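Local coordinates for protein alpha-1,3-glucanase (Paenibacillus glycanilyticus, PDB 6K0P) that probably hydrolyses alpha-1,3-glucan as a glycoside hydrolase of family 87, and binds glucose disaccharides along its catalytic domain, at residues Lys475-Lys480 with Gln505-Glu510; Gly537-Thr542 with Pro561-Thr566. The protein carries 1 engineered substitution. All coordinates share one frame; numbering follows the deposited sequence.

Overall arrangement
Contacts 1 and 2 join successive coils of the right-handed parallel beta-helix that forms the bulk of the catalytic domain, at its C-terminal end. Contact 1 (475-480 with 505-510) closes before contact 2 (537-542 with 561-566) opens, and their centres lie about 11 Å apart. The two are linked directly, because strands 507-510 and 537-541 are neighbours in one parallel sheet: V509 N lies 2.8 Å from S540 O, and V509 O 2.9 Å from T542 N, both probable hydrogen bonds. Together they make a four-strand stretch running 475-480, 505-510, 537-542, 561-566, part of the continuous coil-to-coil pairing that appears to carry the beta-helix to its C-terminal end.

Contact 1 (Lys475-Lys480 with Gln505-Glu510); sequences KNILIK and QNIRVE
N476 and N506 set their side-chain amides next to each other, pointing the same way but with planes turned 46° apart. N506 ND2 donates to N476 OD1 at 2.9 Å, almost straight, and the acceptor lies in the N506 amide plane. In both residues CG stands beside the backbone N, which brings the N506 ND2 up to the OD1 of N476; N476 ND2 bonds instead to the carbonyl of G428. The pair resembles one step of the asparagine ladders of parallel beta-helices, in which like residues on successive coils stack at a corner; the chain turns at N506. Beyond it the strands pair in parallel register through backbone bonds such as I477 N to N506 O and R508 N to I477 O. Bends at chi2 (94°) and chi3 (73°) carry the R508 guanidinium toward 475-480, with L478 CB over one face, 3.7 Å above its plane and offset toward the rim, and N506 O at its edge, in plane. NH1 donates to N506 O at 3.0 Å from above that carbonyl's plane, so the oxygen serves two donors, while NH2 forms a salt bridge with D431. L478 CD1 reaches the E510 carboxylate (CD, 3.9 Å). K480 and E510 run side by side on the sheet face that carries L478 and R508, their charged ends joined through a water that accepts from NZ and donates to OE1. On the opposite sheet face, that of I477, I479, I507 and V509, I507 CD1 packs 3.6 Å from I477 CG1, and I507 and V509 lean on F494 and L492 of strand 490-496.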
ATOM      1  N   LYS A 475      12.045  -3.754 -21.986  1.00 11.88           N
ATOM      2  CA  LYS A 475      12.498  -2.663 -22.837  1.00 12.72           C
ATOM      3  C   LYS A 475      11.730  -1.395 -22.507  1.00 11.84           C
ATOM      4  O   LYS A 475      10.604  -1.436 -22.002  1.00 12.76           O
ATOM      5  CB  LYS A 475      12.341  -2.999 -24.330  1.00 13.58           C
ATOM      6  CG  LYS A 475      10.940  -3.482 -24.732  1.00 11.63           C
ATOM      7  CD  LYS A 475      10.852  -3.690 -26.243  1.00 12.73           C
ATOM      8  CE  LYS A 475       9.583  -4.425 -26.642  1.00 12.99           C
ATOM      9  NZ  LYS A 475       9.492  -4.608 -28.131  1.00 14.39           N
ATOM     10  N   ASN A 476      12.358  -0.258 -22.812  1.00 11.34           N
ATOM     11  CA  ASN A 476      11.700   1.044 -22.754  1.00 11.22           C
ATOM     12  C   ASN A 476      11.233   1.365 -21.335  1.00 12.02           C
ATOM     13  O   ASN A 476      10.044   1.514 -21.059  1.00 12.08           O
ATOM     14  CB  ASN A 476      10.569   1.123 -23.786  1.00 12.47           C
ATOM     15  CG  ASN A 476      11.085   0.944 -25.193  1.00 12.35           C
ATOM     16  OD1 ASN A 476      12.031   1.622 -25.592  1.00 12.73           O
ATOM     17  ND2 ASN A 476      10.510   0.001 -25.936  1.00 12.68           N
ATOM     18  N   ILE A 477      12.214   1.459 -20.438  1.00 11.46           N
ATOM     19  CA  ILE A 477      12.013   1.750 -19.022  1.00 12.12           C
ATOM     20  C   ILE A 477      12.815   3.000 -18.712  1.00 11.61           C
ATOM     21  O   ILE A 477      14.031   3.024 -18.930  1.00 11.94           O
ATOM     22  CB  ILE A 477      12.509   0.595 -18.138  1.00 12.80           C
ATOM     23  CG1 ILE A 477      11.856  -0.732 -18.541  1.00 13.16           C
ATOM     24  CG2 ILE A 477      12.312   0.931 -16.655  1.00 12.94           C
ATOM     25  CD1 ILE A 477      10.366  -0.780 -18.351  1.00 14.14           C
ATOM     26  N   LEU A 478      12.146   4.032 -18.205  1.00 10.81           N
ATOM     27  CA  LEU A 478      12.790   5.286 -17.835  1.00 11.29           C
ATOM     28  C   LEU A 478      12.533   5.536 -16.355  1.00 13.09           C
ATOM     29  O   LEU A 478      11.374   5.640 -15.937  1.00 13.28           O
ATOM     30  CB  LEU A 478      12.252   6.437 -18.687  1.00 12.87           C
ATOM     31  CG  LEU A 478      12.768   7.821 -18.313  1.00 12.12           C
ATOM     32  CD1 LEU A 478      14.275   7.847 -18.423  1.00 15.11           C
ATOM     33  CD2 LEU A 478      12.152   8.900 -19.206  1.00 14.11           C
ATOM     34  N   ILE A 479      13.604   5.604 -15.567  1.00 11.79           N
ATOM     35  CA  ILE A 479      13.525   5.832 -14.123  1.00 12.84           C
ATOM     36  C   ILE A 479      14.216   7.160 -13.868  1.00 14.19           C
ATOM     37  O   ILE A 479      15.430   7.275 -14.068  1.00 13.20           O
ATOM     38  CB  ILE A 479      14.200   4.706 -13.324  1.00 11.74           C
ATOM     39  CG1 ILE A 479      13.478   3.371 -13.545  1.00 11.00           C
ATOM     40  CG2 ILE A 479      14.263   5.059 -11.831  1.00 12.19           C
ATOM     41  CD1 ILE A 479      14.310   2.143 -13.222  1.00 13.07           C
ATOM     42  N   LYS A 480      13.462   8.169 -13.444  1.00 12.76           N
ATOM     43  CA  LYS A 480      14.063   9.485 -13.298  1.00 11.96           C
ATOM     44  C   LYS A 480      13.525  10.208 -12.076  1.00 12.76           C
ATOM     45  O   LYS A 480      12.370  10.022 -11.678  1.00 13.11           O
ATOM     46  CB  LYS A 480      13.894  10.332 -14.566  1.00 12.75           C
ATOM     47  CG  LYS A 480      12.470  10.592 -15.001  1.00 15.34           C
ATOM     48  CD  LYS A 480      12.462  11.472 -16.256  1.00 17.24           C
ATOM     49  CE  LYS A 480      11.073  11.617 -16.846  1.00 20.42           C
ATOM     50  NZ  LYS A 480      11.080  12.510 -18.054  1.00 23.17           N
ATOM     51  N   GLN A 505      16.719  -3.446 -23.258  1.00 11.75           N
ATOM     52  CA  GLN A 505      17.009  -2.339 -24.163  1.00 10.59           C
ATOM     53  C   GLN A 505      16.292  -1.080 -23.699  1.00 12.50           C
ATOM     54  O   GLN A 505      15.191  -1.143 -23.140  1.00 11.95           O
ATOM     55  CB  GLN A 505      16.620  -2.680 -25.607  1.00 11.30           C
ATOM     56  CG  GLN A 505      17.441  -3.837 -26.164  1.00 12.37           C
ATOM     57  CD  GLN A 505      17.216  -4.071 -27.647  1.00 14.29           C
ATOM     58  OE1 GLN A 505      16.091  -4.004 -28.130  1.00 16.69           O
ATOM     59  NE2 GLN A 505      18.288  -4.341 -28.378  1.00 13.43           N
ATOM     60  N   ASN A 506      16.922   0.069 -23.948  1.00 11.77           N
ATOM     61  CA  ASN A 506      16.371   1.374 -23.557  1.00 11.58           C
ATOM     62  C   ASN A 506      15.958   1.402 -22.087  1.00 12.84           C
ATOM     63  O   ASN A 506      14.821   1.739 -21.748  1.00 11.67           O
ATOM     64  CB  ASN A 506      15.205   1.796 -24.452  1.00 11.84           C
ATOM     65  CG  ASN A 506      15.624   2.043 -25.881  1.00 12.05           C
ATOM     66  OD1 ASN A 506      16.810   2.217 -26.170  1.00 11.81           O
ATOM     67  ND2 ASN A 506      14.647   2.072 -26.783  1.00 12.85           N
ATOM     68  N   ILE A 507      16.889   1.025 -21.218  1.00 11.83           N
ATOM     69  CA  ILE A 507      16.725   1.128 -19.769  1.00 11.02           C
ATOM     70  C   ILE A 507      17.584   2.299 -19.326  1.00 11.60           C
ATOM     71  O   ILE A 507      18.816   2.234 -19.415  1.00 12.25           O
ATOM     72  CB  ILE A 507      17.166  -0.155 -19.053  1.00 11.05           C
ATOM     73  CG1 ILE A 507      16.630  -1.408 -19.756  1.00 10.80           C
ATOM     74  CG2 ILE A 507      16.788  -0.100 -17.561  1.00 14.12           C
ATOM     75  CD1 ILE A 507      15.112  -1.530 -19.755  1.00 13.46           C
ATOM     76  N   ARG A 508      16.960   3.377 -18.857  1.00 13.28           N
ATOM     77  CA  ARG A 508      17.695   4.589 -18.528  1.00 12.03           C
ATOM     78  C   ARG A 508      17.318   5.066 -17.137  1.00 14.21           C
ATOM     79  O   ARG A 508      16.149   4.993 -16.744  1.00 13.39           O
ATOM     80  CB  ARG A 508      17.410   5.703 -19.530  1.00 12.97           C
ATOM     81  CG  ARG A 508      17.706   5.322 -20.975  1.00 14.59           C
ATOM     82  CD  ARG A 508      16.454   4.797 -21.652  1.00 13.76           C
ATOM     83  NE  ARG A 508      15.522   5.885 -21.926  1.00 14.81           N
ATOM     84  CZ  ARG A 508      14.215   5.729 -22.110  1.00 13.26           C
ATOM     85  NH1 ARG A 508      13.665   4.522 -22.039  1.00 13.62           N
ATOM     86  NH2 ARG A 508      13.460   6.790 -22.367  1.00 14.99           N
ATOM     87  N   VAL A 509      18.321   5.560 -16.413  1.00 12.43           N
ATOM     88  CA  VAL A 509      18.191   6.030 -15.036  1.00 10.26           C
ATOM     89  C   VAL A 509      18.777   7.435 -14.995  1.00 12.46           C
ATOM     90  O   VAL A 509      19.927   7.630 -15.401  1.00 13.66           O
ATOM     91  CB  VAL A 509      18.947   5.102 -14.069  1.00 11.52           C
ATOM     92  CG1 VAL A 509      18.726   5.513 -12.627  1.00 13.15           C
ATOM     93  CG2 VAL A 509      18.531   3.635 -14.284  1.00 12.33           C
ATOM     94  N   GLU A 510      17.997   8.413 -14.519  1.00 12.55           N
ATOM     95  CA  GLU A 510      18.413   9.815 -14.568  1.00 14.58           C
ATOM     96  C   GLU A 510      18.043  10.527 -13.272  1.00 14.58           C
ATOM     97  O   GLU A 510      16.899  10.426 -12.816  1.00 14.21           O
ATOM     98  CB  GLU A 510      17.718  10.545 -15.727  1.00 15.92           C
ATOM     99  CG  GLU A 510      17.873   9.887 -17.092  1.00 20.06           C
ATOM    100  CD  GLU A 510      17.038  10.563 -18.171  1.00 27.24           C
ATOM    101  OE1 GLU A 510      16.139  11.369 -17.829  1.00 24.93           O
ATOM    102  OE2 GLU A 510      17.275  10.277 -19.366  1.00 34.75           O
TER
HETATM  103  O   HOH W   1      13.868  12.120 -19.472  1.00 29.45           O

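Contact 2 (Gly537-Thr542 with Pro561-Thr566); sequences GGASFT and PNFTVT
The F563 ring lies flat over the backbone of G538, whose CA sits 3.5 Å from the ring centroid and only 13° off its normal, a CH-pi contact over the middle of that face. F563 CZ also meets A539 CB, 3.9 Å away. The ring gets there because CG stands opposite the backbone N (chi1 -169°), swinging the phenyl across the neighbouring strand. F541 meets its partner strand differently: T566 O is at the edge of its ring, in plane, and F541 CE1 touches V565 CG1 at 3.7 Å, the two side chains crossing at a slant. The same T566 O accepts from F541 N at 2.8 Å, nearly in line with its C=O. A leucine in place of F563 would probably lose the flat cover over G538 and leave its CA without an aromatic face to pack on. G538 itself has no room for a side chain, since a CB would run into T564 O. Four further backbone bonds, including G537 N to N562 O and A539 N to T564 O, join the two successive coils in parallel register. Inward, F563 and V565 rest on L524 of strand 520-524 and F541 on I522, while A539 and F541 also meet F494 and L492 of strand 490-496; W573 stands edge-to-face with F541, and S540 pairs back to strand 507-510.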
ATOM      1  N   GLY A 537      22.034  -7.159 -21.683  1.00 13.46           N
ATOM      2  CA  GLY A 537      21.630  -5.900 -22.280  1.00 13.72           C
ATOM      3  C   GLY A 537      22.434  -4.757 -21.703  1.00 12.90           C
ATOM      4  O   GLY A 537      23.662  -4.731 -21.823  1.00 11.87           O
ATOM      5  N   GLY A 538      21.772  -3.808 -21.065  1.00 11.54           N
ATOM      6  CA  GLY A 538      22.503  -2.738 -20.415  1.00 12.02           C
ATOM      7  C   GLY A 538      21.551  -1.695 -19.876  1.00 12.23           C
ATOM      8  O   GLY A 538      20.326  -1.804 -20.007  1.00 13.20           O
ATOM      9  N   ALA A 539      22.141  -0.677 -19.251  1.00 12.01           N
ATOM     10  CA  ALA A 539      21.376   0.452 -18.744  1.00 14.00           C
ATOM     11  C   ALA A 539      22.264   1.684 -18.736  1.00 13.07           C
ATOM     12  O   ALA A 539      23.480   1.581 -18.554  1.00 13.38           O
ATOM     13  CB  ALA A 539      20.842   0.192 -17.325  1.00 13.38           C
ATOM     14  N   SER A 540      21.644   2.844 -18.926  1.00 11.50           N
ATOM     15  CA  SER A 540      22.339   4.124 -18.911  0.76 12.43           C
ATOM     16  C   SER A 540      22.050   4.857 -17.609  1.00 13.28           C
ATOM     17  O   SER A 540      20.943   4.775 -17.068  1.00 13.69           O
ATOM     18  CB  SER A 540      21.886   4.992 -20.083  0.76 17.37           C
ATOM     19  OG  SER A 540      22.162   4.355 -21.317  0.76 18.37           O
ATOM     20  N   PHE A 541      23.054   5.583 -17.121  1.00 12.15           N
ATOM     21  CA  PHE A 541      22.983   6.300 -15.853  1.00 13.32           C
ATOM     22  C   PHE A 541      23.458   7.727 -16.067  1.00 15.20           C
ATOM     23  O   PHE A 541      24.581   7.946 -16.531  1.00 14.20           O
ATOM     24  CB  PHE A 541      23.840   5.605 -14.791  1.00 13.55           C
ATOM     25  CG  PHE A 541      23.431   4.182 -14.538  1.00 11.25           C
ATOM     26  CD1 PHE A 541      23.824   3.169 -15.402  1.00 12.77           C
ATOM     27  CD2 PHE A 541      22.612   3.861 -13.464  1.00 12.60           C
ATOM     28  CE1 PHE A 541      23.433   1.858 -15.192  1.00 13.91           C
ATOM     29  CE2 PHE A 541      22.219   2.556 -13.240  1.00 13.52           C
ATOM     30  CZ  PHE A 541      22.622   1.547 -14.105  1.00 14.52           C
ATOM     31  N   THR A 542      22.604   8.689 -15.737  1.00 12.19           N
ATOM     32  CA  THR A 542      22.931  10.106 -15.816  1.00 14.06           C
ATOM     33  C   THR A 542      22.617  10.719 -14.461  1.00 16.15           C
ATOM     34  O   THR A 542      21.485  10.608 -13.982  1.00 15.33           O
ATOM     35  CB  THR A 542      22.087  10.786 -16.893  1.00 15.31           C
ATOM     36  OG1 THR A 542      22.248  10.096 -18.136  1.00 15.46           O
ATOM     37  CG2 THR A 542      22.500  12.247 -17.061  1.00 17.63           C
ATOM     38  N   PRO A 561      29.370  -9.976 -18.173  1.00 14.36           N
ATOM     39  CA  PRO A 561      29.947  -9.666 -19.489  1.00 15.61           C
ATOM     40  C   PRO A 561      28.923  -9.425 -20.580  1.00 16.26           C
ATOM     41  O   PRO A 561      29.314  -8.973 -21.663  1.00 15.34           O
ATOM     42  CB  PRO A 561      30.795 -10.907 -19.798  1.00 17.43           C
ATOM     43  CG  PRO A 561      30.105 -12.013 -19.086  1.00 19.40           C
ATOM     44  CD  PRO A 561      29.564 -11.392 -17.807  1.00 17.44           C
ATOM     45  N   ASN A 562      27.641  -9.719 -20.343  1.00 13.48           N
ATOM     46  CA  ASN A 562      26.584  -9.502 -21.322  1.00 14.41           C
ATOM     47  C   ASN A 562      25.795  -8.224 -21.057  1.00 12.01           C
ATOM     48  O   ASN A 562      24.795  -7.976 -21.742  1.00 14.07           O
ATOM     49  CB  ASN A 562      25.618 -10.692 -21.331  1.00 15.12           C
ATOM     50  CG  ASN A 562      26.330 -12.026 -21.217  1.00 17.40           C
ATOM     51  OD1 ASN A 562      26.460 -12.593 -20.122  1.00 18.40           O
ATOM     52  ND2 ASN A 562      26.794 -12.542 -22.353  1.00 16.42           N
ATOM     53  N   PHE A 563      26.209  -7.426 -20.073  1.00 13.02           N
ATOM     54  CA  PHE A 563      25.481  -6.241 -19.634  1.00 12.40           C
ATOM     55  C   PHE A 563      26.428  -5.053 -19.658  1.00 13.61           C
ATOM     56  O   PHE A 563      27.523  -5.124 -19.089  1.00 16.63           O
ATOM     57  CB  PHE A 563      24.956  -6.434 -18.203  1.00 14.59           C
ATOM     58  CG  PHE A 563      23.963  -5.377 -17.768  1.00 12.28           C
ATOM     59  CD1 PHE A 563      22.614  -5.567 -17.990  1.00 12.95           C
ATOM     60  CD2 PHE A 563      24.376  -4.204 -17.138  1.00 14.10           C
ATOM     61  CE1 PHE A 563      21.681  -4.616 -17.588  1.00 12.95           C
ATOM     62  CE2 PHE A 563      23.437  -3.246 -16.735  1.00 12.40           C
ATOM     63  CZ  PHE A 563      22.093  -3.465 -16.967  1.00 12.54           C
ATOM     64  N   THR A 564      26.014  -3.966 -20.306  1.00 11.53           N
ATOM     65  CA  THR A 564      26.837  -2.764 -20.407  1.00 12.16           C
ATOM     66  C   THR A 564      26.248  -1.655 -19.545  1.00 11.16           C
ATOM     67  O   THR A 564      25.124  -1.199 -19.788  1.00 13.77           O
ATOM     68  CB  THR A 564      26.956  -2.298 -21.858  1.00 15.09           C
ATOM     69  OG1 THR A 564      27.638  -3.302 -22.620  1.00 16.57           O
ATOM     70  CG2 THR A 564      27.728  -0.987 -21.923  1.00 14.69           C
ATOM     71  N   VAL A 565      27.006  -1.227 -18.544  1.00 13.01           N
ATOM     72  CA  VAL A 565      26.684  -0.039 -17.762  1.00 13.85           C
ATOM     73  C   VAL A 565      27.227   1.160 -18.524  1.00 15.63           C
ATOM     74  O   VAL A 565      28.426   1.222 -18.820  1.00 17.16           O
ATOM     75  CB  VAL A 565      27.324  -0.117 -16.366  1.00 13.02           C
ATOM     76  CG1 VAL A 565      27.044   1.157 -15.563  1.00 16.27           C
ATOM     77  CG2 VAL A 565      26.852  -1.352 -15.616  1.00 17.05           C
ATOM     78  N   THR A 566      26.359   2.104 -18.860  1.00 15.06           N
ATOM     79  CA  THR A 566      26.766   3.336 -19.537  1.00 14.76           C
ATOM     80  C   THR A 566      26.690   4.490 -18.546  1.00 14.89           C
ATOM     81  O   THR A 566      25.600   4.865 -18.105  1.00 14.81           O
ATOM     82  CB  THR A 566      25.893   3.610 -20.759  1.00 19.03           C
ATOM     83  OG1 THR A 566      26.062   2.548 -21.705  1.00 20.79           O
ATOM     84  CG2 THR A 566      26.290   4.934 -21.415  1.00 24.74           C
TER